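Local coordinates for protein NEDD8-conjugating enzyme UBC12 (Saccharomyces cerevisiae, PDB 3O2U) that accepts the ubiquitin-like protein Rub1 (NEDD8) from its E1 as a thioester and catalyses its attachment to other proteins, chiefly the cullin Cdc53, at residues R31-K35 against P55-R60; I105-D111 against D149-A155; L172-G176 against D185-S189. One frame throughout, in Å; residues are numbered along the deposited sequence.

Contact 1: residues R31-K35 against P55-R60. With GOL (glycerol), chain C.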
loop_
_atom_site.group_PDB
_atom_site.type_symbol
_atom_site.label_atom_id
_atom_site.label_comp_id
_atom_site.label_asym_id
_atom_site.label_seq_id
_atom_site.Cartn_x
_atom_site.Cartn_y
_atom_site.Cartn_z
ATOM N N ARG A 31 3.652 16.125 3.311
ATOM C CA ARG A 31 4.494 15.910 2.127
ATOM C C ARG A 31 5.982 15.950 2.425
ATOM O O ARG A 31 6.754 15.191 1.836
ATOM C CB ARG A 31 4.107 16.883 0.996
ATOM C CG ARG A 31 2.710 16.568 0.514
ATOM C CD ARG A 31 2.161 17.452 -0.588
ATOM N NE ARG A 31 0.745 17.126 -0.754
ATOM C CZ ARG A 31 0.040 17.312 -1.866
ATOM N NH1 ARG A 31 0.612 17.831 -2.944
ATOM N NH2 ARG A 31 -1.247 16.982 -1.890
ATOM N N ILE A 32 6.394 16.841 3.320
ATOM C CA ILE A 32 7.783 16.871 3.780
ATOM C C ILE A 32 8.180 15.554 4.441
ATOM O O ILE A 32 9.279 15.057 4.238
ATOM C CB ILE A 32 8.027 17.998 4.811
ATOM C CG1 ILE A 32 7.904 19.368 4.138
ATOM C CG2 ILE A 32 9.405 17.840 5.462
ATOM C CD1 ILE A 32 8.205 20.520 5.064
ATOM N N ARG A 33 7.284 15.000 5.247
ATOM C CA ARG A 33 7.547 13.722 5.912
ATOM C C ARG A 33 7.592 12.553 4.909
ATOM O O ARG A 33 8.459 11.687 4.987
ATOM C CB ARG A 33 6.492 13.471 6.995
ATOM C CG ARG A 33 6.503 12.039 7.552
ATOM C CD ARG A 33 7.758 11.723 8.415
ATOM N NE ARG A 33 7.877 10.264 8.450
ATOM C CZ ARG A 33 7.330 9.479 9.368
ATOM N NH1 ARG A 33 6.720 10.009 10.426
ATOM N NH2 ARG A 33 7.445 8.156 9.249
ATOM N N LEU A 34 6.684 12.531 3.943
ATOM C CA LEU A 34 6.760 11.510 2.905
ATOM C C LEU A 34 8.053 11.632 2.067
ATOM O O LEU A 34 8.673 10.622 1.730
ATOM C CB LEU A 34 5.514 11.539 2.010
ATOM C CG LEU A 34 5.528 10.533 0.853
ATOM C CD1 LEU A 34 5.778 9.107 1.326
ATOM C CD2 LEU A 34 4.228 10.610 0.043
ATOM N N LYS A 35 8.459 12.850 1.714
ATOM C CA LYS A 35 9.749 13.013 1.007
ATOM C C LYS A 35 10.914 12.401 1.799
ATOM O O LYS A 35 11.784 11.736 1.243
ATOM C CB LYS A 35 10.047 14.488 0.749
ATOM C CG LYS A 35 9.262 15.106 -0.388
ATOM C CD LYS A 35 9.511 16.608 -0.435
ATOM C CE LYS A 35 10.967 16.917 -0.791
ATOM N NZ LYS A 35 11.363 16.302 -2.087
ATOM N N PRO A 55 5.057 13.856 -3.759
ATOM C CA PRO A 55 4.798 14.796 -2.658
ATOM C C PRO A 55 5.351 16.197 -2.969
ATOM O O PRO A 55 5.107 17.150 -2.230
ATOM C CB PRO A 55 5.565 14.175 -1.479
ATOM C CG PRO A 55 6.588 13.260 -2.121
ATOM C CD PRO A 55 5.893 12.720 -3.336
ATOM N N ASP A 56 6.108 16.311 -4.056
ATOM C CA ASP A 56 6.699 17.589 -4.469
ATOM C C ASP A 56 5.723 18.599 -5.068
ATOM O O ASP A 56 6.130 19.712 -5.412
ATOM C CB ASP A 56 7.803 17.362 -5.496
ATOM C CG ASP A 56 9.033 16.753 -4.891
ATOM O OD1 ASP A 56 9.339 17.086 -3.729
ATOM O OD2 ASP A 56 9.704 15.962 -5.585
ATOM N N SER A 57 4.458 18.229 -5.236
ATOM C CA SER A 57 3.497 19.202 -5.767
ATOM C C SER A 57 2.933 20.081 -4.649
ATOM O O SER A 57 2.875 19.662 -3.492
ATOM C CB SER A 57 2.371 18.503 -6.537
ATOM O OG SER A 57 1.433 17.910 -5.655
ATOM N N ALA A 58 2.546 21.307 -4.986
ATOM C CA ALA A 58 1.932 22.201 -4.010
ATOM C C ALA A 58 0.424 22.099 -4.151
ATOM O O ALA A 58 -0.329 22.748 -3.423
ATOM C CB ALA A 58 2.393 23.638 -4.219
ATOM N N ASP A 59 -0.003 21.273 -5.100
ATOM C CA ASP A 59 -1.418 21.065 -5.360
ATOM C C ASP A 59 -2.036 20.175 -4.287
ATOM O O ASP A 59 -1.892 18.955 -4.313
ATOM C CB ASP A 59 -1.623 20.458 -6.750
ATOM C CG ASP A 59 -3.087 20.373 -7.139
ATOM O OD1 ASP A 59 -3.952 20.745 -6.317
ATOM O OD2 ASP A 59 -3.373 19.935 -8.272
ATOM N N ARG A 60 -2.730 20.807 -3.348
ATOM C CA ARG A 60 -3.421 20.117 -2.266
ATOM C C ARG A 60 -4.315 18.975 -2.766
ATOM O O ARG A 60 -4.402 17.910 -2.142
ATOM C CB ARG A 60 -4.257 21.144 -1.504
ATOM C CG ARG A 60 -4.972 20.642 -0.275
ATOM C CD ARG A 60 -5.631 21.825 0.410
ATOM N NE ARG A 60 -6.273 21.466 1.665
ATOM C CZ ARG A 60 -5.616 21.106 2.760
ATOM N NH1 ARG A 60 -4.290 21.036 2.758
ATOM N NH2 ARG A 60 -6.292 20.810 3.858
HETATM C C1 GOL C . 9.879 11.756 -4.710
HETATM O O1 GOL C . 8.768 12.407 -5.310
HETATM C C2 GOL C . 11.013 12.769 -4.568
HETATM O O2 GOL C . 10.464 13.959 -4.052
HETATM C C3 GOL C . 12.094 12.258 -3.626
HETATM O O3 GOL C . 12.029 12.959 -2.394
#
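R31 lies along the loop P55-R60 and meets it from CB to its tip. CB sits 3.9 Å from P55 CB and also touches P55 O. CG and CD run on past the same carbonyl, with CD 3.4 Å from P55 O. The chain is extended from CG to NE, and this carries the guanidinium on to S57 and D59. There R31 NH1 donates to S57 O at 3.0 Å and to D59 O at 3.1 Å. Both bonds are bent, and in both NH1 stands above the carbonyl plane. NH2 adds a weak bond to D59 O. NE turns to another partner, the carboxylate of E90, in a salt bridge. This is the N-terminal helix of the E2 (UBC) fold, 29-39, held against the loop that joins the first two strands of the sheet, 47-51 and 65-70. A methionine in place of R31 would probably leave the carbonyls of S57 and D59 without this donor and E90 without its salt-bridge mate. L34 CD2 touches P55 CB at 4.1 Å. K35 lays CG on P55 CG, then bends at chi3 and chi4 (66° and 57°). The bend brings NZ to the syn lone pair of D56 OD1, a salt bridge of 2.7 Å. A glycerol, probably from the crystallisation liquor, donates from O2 to D56 OD2 at 2.6 Å and accepts weakly from K35 NZ.

Contact 2: residues I105-D111 against D149-A155; sequences IFHPNID and DPLNKDA
A155 stands squarely over one face of the F106 ring. Its CB lies 3.7 Å from the ring centroid and 9° off the normal, a CH-pi contact. F106 has CG anti to its own N (chi1 -165°), and the ring reaches the first turn of helix 153-160. D154 CB meets the ring at CE1. The N152 amide stands nearly perpendicular to the ring, with ND2 4.1 Å from CD1. A155 CB also touches P108 CD, so one methyl serves both the ring and the proline. N152 is the N-cap of the helix. Its OD1 accepts a nearly straight bond from A155 N (3.0 Å, 171°), and its CB packs on H107 O. The other end of the amide, ND2, donates to a water that also lies by I105 O and I110 O.

H107, P108 and N109 form the HPN motif of E2 enzymes, here in a type I turn from H107 to I110. P108 O takes two backbone donors, L151 N at 2.7 Å and N152 N at 3.2 Å. P108 CD lies over one face of the H107 ring. H107 NE2 donates to N109 OD1 at 3.1 Å. N109 ND2 gives a fairly straight bond to D149 O (3.0 Å), which lies in the amide plane; the same nitrogen also donates to N146 O, its strongest partner. Together these bonds fix the rotation of the N109 amide. D149 and L151 both touch C117, the predicted thioester cysteine, and N109 and C117 are joined by backbone hydrogen bonding. D111 CB meets L151 CB, and L151 CD1 rests on N109 O.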
loop_
_atom_site.group_PDB
_atom_site.type_symbol
_atom_site.label_atom_id
_atom_site.label_comp_id
_atom_site.label_asym_id
_atom_site.label_seq_id
_atom_site.Cartn_x
_atom_site.Cartn_y
_atom_site.Cartn_z
ATOM N N ILE A 105 -5.409 -11.697 -6.502
ATOM C CA ILE A 105 -4.491 -12.764 -6.109
ATOM C C ILE A 105 -5.071 -13.657 -5.008
ATOM O O ILE A 105 -5.917 -13.232 -4.219
ATOM C CB ILE A 105 -3.087 -12.232 -5.718
ATOM C CG1 ILE A 105 -3.133 -11.484 -4.399
ATOM C CG2 ILE A 105 -2.496 -11.320 -6.820
ATOM C CD1 ILE A 105 -1.818 -11.562 -3.664
ATOM N N PHE A 106 -4.603 -14.897 -4.972
ATOM C CA PHE A 106 -5.086 -15.875 -4.003
ATOM C C PHE A 106 -4.231 -15.783 -2.743
ATOM O O PHE A 106 -3.166 -16.377 -2.670
ATOM C CB PHE A 106 -4.972 -17.272 -4.599
ATOM C CG PHE A 106 -5.747 -18.312 -3.859
ATOM C CD1 PHE A 106 -7.134 -18.253 -3.804
ATOM C CD2 PHE A 106 -5.093 -19.372 -3.245
ATOM C CE1 PHE A 106 -7.853 -19.221 -3.138
ATOM C CE2 PHE A 106 -5.812 -20.344 -2.572
ATOM C CZ PHE A 106 -7.187 -20.269 -2.517
ATOM N N HIS A 107 -4.687 -15.006 -1.770
ATOM C CA HIS A 107 -3.922 -14.798 -0.548
ATOM C C HIS A 107 -4.892 -14.563 0.609
ATOM O O HIS A 107 -5.855 -13.811 0.473
ATOM C CB HIS A 107 -2.989 -13.596 -0.715
ATOM C CG HIS A 107 -2.065 -13.390 0.442
ATOM N ND1 HIS A 107 -0.717 -13.650 0.370
ATOM C CD2 HIS A 107 -2.304 -12.969 1.705
ATOM C CE1 HIS A 107 -0.154 -13.379 1.537
ATOM N NE2 HIS A 107 -1.100 -12.978 2.365
ATOM N N PRO A 108 -4.653 -15.219 1.750
ATOM C CA PRO A 108 -5.607 -15.126 2.862
ATOM C C PRO A 108 -5.832 -13.684 3.321
ATOM O O PRO A 108 -6.927 -13.357 3.779
ATOM C CB PRO A 108 -4.940 -15.933 3.982
ATOM C CG PRO A 108 -3.536 -16.156 3.548
ATOM C CD PRO A 108 -3.501 -16.077 2.062
ATOM N N ASN A 109 -4.828 -12.824 3.160
ATOM C CA ASN A 109 -4.896 -11.493 3.756
ATOM C C ASN A 109 -5.290 -10.365 2.780
ATOM O O ASN A 109 -5.300 -9.187 3.145
ATOM C CB ASN A 109 -3.590 -11.194 4.506
ATOM C CG ASN A 109 -3.161 -12.354 5.414
ATOM O OD1 ASN A 109 -2.030 -12.850 5.333
ATOM N ND2 ASN A 109 -4.066 -12.788 6.284
ATOM N N ILE A 110 -5.667 -10.739 1.557
ATOM C CA ILE A 110 -6.082 -9.772 0.537
ATOM C C ILE A 110 -7.405 -10.215 -0.085
ATOM O O ILE A 110 -7.544 -11.372 -0.474
ATOM C CB ILE A 110 -4.996 -9.623 -0.564
ATOM C CG1 ILE A 110 -3.637 -9.380 0.095
ATOM C CG2 ILE A 110 -5.360 -8.488 -1.547
ATOM C CD1 ILE A 110 -2.465 -9.487 -0.832
ATOM N N ASP A 111 -8.389 -9.320 -0.148
ATOM C CA ASP A 111 -9.682 -9.696 -0.718
ATOM C C ASP A 111 -9.763 -9.367 -2.205
ATOM O O ASP A 111 -8.841 -8.789 -2.778
ATOM C CB ASP A 111 -10.864 -9.102 0.072
ATOM C CG ASP A 111 -10.969 -7.595 -0.060
ATOM O OD1 ASP A 111 -10.421 -7.031 -1.037
ATOM O OD2 ASP A 111 -11.620 -6.981 0.818
ATOM N N ASP A 149 -6.053 -13.742 9.517
ATOM C CA ASP A 149 -6.748 -12.517 9.120
ATOM C C ASP A 149 -7.389 -12.729 7.760
ATOM O O ASP A 149 -6.989 -12.099 6.776
ATOM C CB ASP A 149 -5.778 -11.344 9.053
ATOM C CG ASP A 149 -5.278 -10.932 10.413
ATOM O OD1 ASP A 149 -5.842 -9.973 10.979
ATOM O OD2 ASP A 149 -4.331 -11.575 10.920
ATOM N N PRO A 150 -8.385 -13.625 7.701
ATOM C CA PRO A 150 -8.856 -14.178 6.429
ATOM C C PRO A 150 -9.802 -13.241 5.691
ATOM O O PRO A 150 -11.005 -13.265 5.951
ATOM C CB PRO A 150 -9.614 -15.449 6.856
ATOM C CG PRO A 150 -9.448 -15.565 8.361
ATOM C CD PRO A 150 -9.122 -14.185 8.843
ATOM N N LEU A 151 -9.272 -12.425 4.785
ATOM C CA LEU A 151 -10.123 -11.633 3.908
ATOM C C LEU A 151 -10.607 -12.530 2.778
ATOM O O LEU A 151 -11.658 -12.302 2.179
ATOM C CB LEU A 151 -9.361 -10.440 3.330
ATOM C CG LEU A 151 -9.000 -9.297 4.281
ATOM C CD1 LEU A 151 -8.626 -8.052 3.483
ATOM C CD2 LEU A 151 -10.157 -8.993 5.208
ATOM N N ASN A 152 -9.808 -13.546 2.488
ATOM C CA ASN A 152 -10.120 -14.505 1.443
ATOM C C ASN A 152 -10.193 -15.874 2.086
ATOM O O ASN A 152 -9.166 -16.486 2.381
ATOM C CB ASN A 152 -9.046 -14.486 0.362
ATOM C CG ASN A 152 -9.318 -15.489 -0.749
ATOM O OD1 ASN A 152 -9.854 -16.577 -0.515
ATOM N ND2 ASN A 152 -8.947 -15.127 -1.962
ATOM N N LYS A 153 -11.415 -16.339 2.320
ATOM C CA LYS A 153 -11.626 -17.552 3.099
ATOM C C LYS A 153 -11.120 -18.795 2.389
ATOM O O LYS A 153 -10.635 -19.714 3.034
ATOM C CB LYS A 153 -13.105 -17.705 3.466
ATOM C CG LYS A 153 -13.577 -16.705 4.510
ATOM C CD LYS A 153 -15.100 -16.607 4.533
ATOM C CE LYS A 153 -15.751 -17.979 4.675
ATOM N NZ LYS A 153 -17.239 -17.909 4.598
ATOM N N ASP A 154 -11.225 -18.829 1.065
ATOM C CA ASP A 154 -10.731 -19.981 0.309
ATOM C C ASP A 154 -9.227 -20.178 0.490
ATOM O O ASP A 154 -8.759 -21.302 0.687
ATOM C CB ASP A 154 -11.053 -19.835 -1.176
ATOM C CG ASP A 154 -12.541 -19.883 -1.459
ATOM O OD1 ASP A 154 -13.293 -20.392 -0.601
ATOM O OD2 ASP A 154 -12.954 -19.412 -2.545
ATOM N N ALA A 155 -8.468 -19.085 0.403
ATOM C CA ALA A 155 -7.026 -19.151 0.626
ATOM C C ALA A 155 -6.707 -19.527 2.067
ATOM O O ALA A 155 -5.826 -20.337 2.309
ATOM C CB ALA A 155 -6.337 -17.829 0.252
HETATM O O HOH W 1 -8.051 -12.550 -2.675
#

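Contact 3: residues L172-G176 against D185-S189; sequences LTMSG and DNIVS
M174 O accepts from I187 N at 2.8 Å, with an N-H...O angle of 157°. N186 CA adds a CA-H...O contact to the same oxygen at 3.3 Å. V188 CG1 also lies against it at 3.6 Å. The chain leaves helix 163-174 here through a Schellman motif. G176 is its C-prime residue, with positive phi, and G176 N returns to T173 O at 2.9 Å. A side chain at G176 would be pressed against N186 CB and the preceding carbonyl. M174 packs on the C-terminal tail. Its SD meets I187 CD1 at 3.9 Å, and its CB meets V188 CG1 at the same distance. The M174 and V188 side chains cross at about a right angle. The I187 chain sets CG1 between its N and carbonyl carbon (chi1 64°), which puts CD1 beside the sulfur. N186 OD1 takes a weak bond from V188 N. D185 is hydrogen-bonded to K104 through its backbone and its carboxylate. One sound backbone bond with apolar contacts beside it implies that the tail is fastened to the helix end mainly by main chain and by shape, with no charge pairing across the join.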
loop_
_atom_site.group_PDB
_atom_site.type_symbol
_atom_site.label_atom_id
_atom_site.label_comp_id
_atom_site.label_asym_id
_atom_site.label_seq_id
_atom_site.Cartn_x
_atom_site.Cartn_y
_atom_site.Cartn_z
ATOM N N LEU A 172 -1.394 -22.173 -9.582
ATOM C CA LEU A 172 -2.480 -22.111 -10.564
ATOM C C LEU A 172 -3.037 -20.690 -10.704
ATOM O O LEU A 172 -3.196 -20.177 -11.808
ATOM C CB LEU A 172 -3.626 -23.037 -10.157
ATOM C CG LEU A 172 -4.978 -22.858 -10.863
ATOM C CD1 LEU A 172 -4.870 -23.196 -12.337
ATOM C CD2 LEU A 172 -6.043 -23.740 -10.206
ATOM N N THR A 173 -3.381 -20.079 -9.576
ATOM C CA THR A 173 -3.992 -18.747 -9.592
ATOM C C THR A 173 -3.059 -17.661 -10.146
ATOM O O THR A 173 -3.510 -16.777 -10.874
ATOM C CB THR A 173 -4.509 -18.368 -8.202
ATOM O OG1 THR A 173 -3.445 -18.458 -7.246
ATOM C CG2 THR A 173 -5.614 -19.327 -7.789
ATOM N N MET A 174 -1.772 -17.742 -9.799
ATOM C CA MET A 174 -0.758 -16.810 -10.306
ATOM C C MET A 174 -0.572 -16.926 -11.810
ATOM O O MET A 174 -0.100 -15.987 -12.438
ATOM C CB MET A 174 0.614 -17.005 -9.629
ATOM C CG MET A 174 0.671 -16.649 -8.147
ATOM S SD MET A 174 2.331 -16.211 -7.581
ATOM C CE MET A 174 3.328 -17.501 -8.297
ATOM N N SER A 175 -0.935 -18.079 -12.375
ATOM C CA SER A 175 -0.874 -18.285 -13.819
ATOM C C SER A 175 -2.201 -17.929 -14.481
ATOM O O SER A 175 -2.420 -18.248 -15.654
ATOM C CB SER A 175 -0.545 -19.746 -14.148
ATOM O OG SER A 175 0.776 -20.075 -13.779
ATOM N N GLY A 176 -3.092 -17.300 -13.724
ATOM C CA GLY A 176 -4.372 -16.887 -14.264
ATOM C C GLY A 176 -5.495 -17.898 -14.127
ATOM O O GLY A 176 -6.560 -17.722 -14.718
ATOM N N ASP A 185 -5.617 -13.190 -11.596
ATOM C CA ASP A 185 -4.766 -12.637 -12.650
ATOM C C ASP A 185 -3.481 -13.429 -12.869
ATOM O O ASP A 185 -2.921 -13.993 -11.940
ATOM C CB ASP A 185 -4.398 -11.194 -12.325
ATOM C CG ASP A 185 -5.581 -10.257 -12.431
ATOM O OD1 ASP A 185 -6.508 -10.544 -13.222
ATOM O OD2 ASP A 185 -5.573 -9.230 -11.732
ATOM N N ASN A 186 -3.020 -13.443 -14.112
ATOM C CA ASN A 186 -1.713 -13.977 -14.456
ATOM C C ASN A 186 -0.645 -12.976 -14.056
ATOM O O ASN A 186 -0.534 -11.908 -14.662
ATOM C CB ASN A 186 -1.653 -14.245 -15.958
ATOM C CG ASN A 186 -0.356 -14.919 -16.382
ATOM O OD1 ASN A 186 0.726 -14.566 -15.912
ATOM N ND2 ASN A 186 -0.462 -15.881 -17.287
ATOM N N ILE A 187 0.136 -13.300 -13.024
ATOM C CA ILE A 187 1.157 -12.377 -12.553
ATOM C C ILE A 187 2.597 -12.918 -12.670
ATOM O O ILE A 187 3.525 -12.309 -12.142
ATOM C CB ILE A 187 0.910 -11.928 -11.080
ATOM C CG1 ILE A 187 1.006 -13.120 -10.118
ATOM C CG2 ILE A 187 -0.439 -11.241 -10.926
ATOM C CD1 ILE A 187 0.883 -12.722 -8.646
ATOM N N VAL A 188 2.781 -14.032 -13.378
ATOM C CA VAL A 188 4.097 -14.678 -13.441
ATOM C C VAL A 188 5.075 -14.137 -14.494
ATOM O O VAL A 188 6.262 -14.419 -14.420
ATOM C CB VAL A 188 3.979 -16.205 -13.578
ATOM C CG1 VAL A 188 3.407 -16.797 -12.312
ATOM C CG2 VAL A 188 3.096 -16.561 -14.759
ATOM N N SER A 189 4.609 -13.361 -15.464
ATOM C CA SER A 189 5.559 -12.768 -16.419
ATOM C C SER A 189 6.566 -11.841 -15.699
ATOM O O SER A 189 6.181 -11.106 -14.782
ATOM C CB SER A 189 4.818 -12.027 -17.541
ATOM O OG SER A 189 3.902 -12.890 -18.208
#

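In the fold
Contact 2 is buried; contacts 1 and 3 are partly buried and nearer the surface. Contact 1 sits on the opposite side of the chain's centre from the other two, about 33 Å from contact 2, centre to centre. It joins helix 29-39, the first of the UBC fold, to a sheet loop through an arginine on backbone carbonyls, one salt bridge and proline packing. Contact 2 uses mainly neutral groups beside the predicted active-site cysteine: a ring face, amides and backbone carbonyls. Contact 3 relies on one backbone bond and apolar packing. Contacts 2 and 3 touch, with F106 CB 3.3 Å from T173 OG1. They involve successive helices, 153-160 and 163-174. Contact 1 shares no element with them.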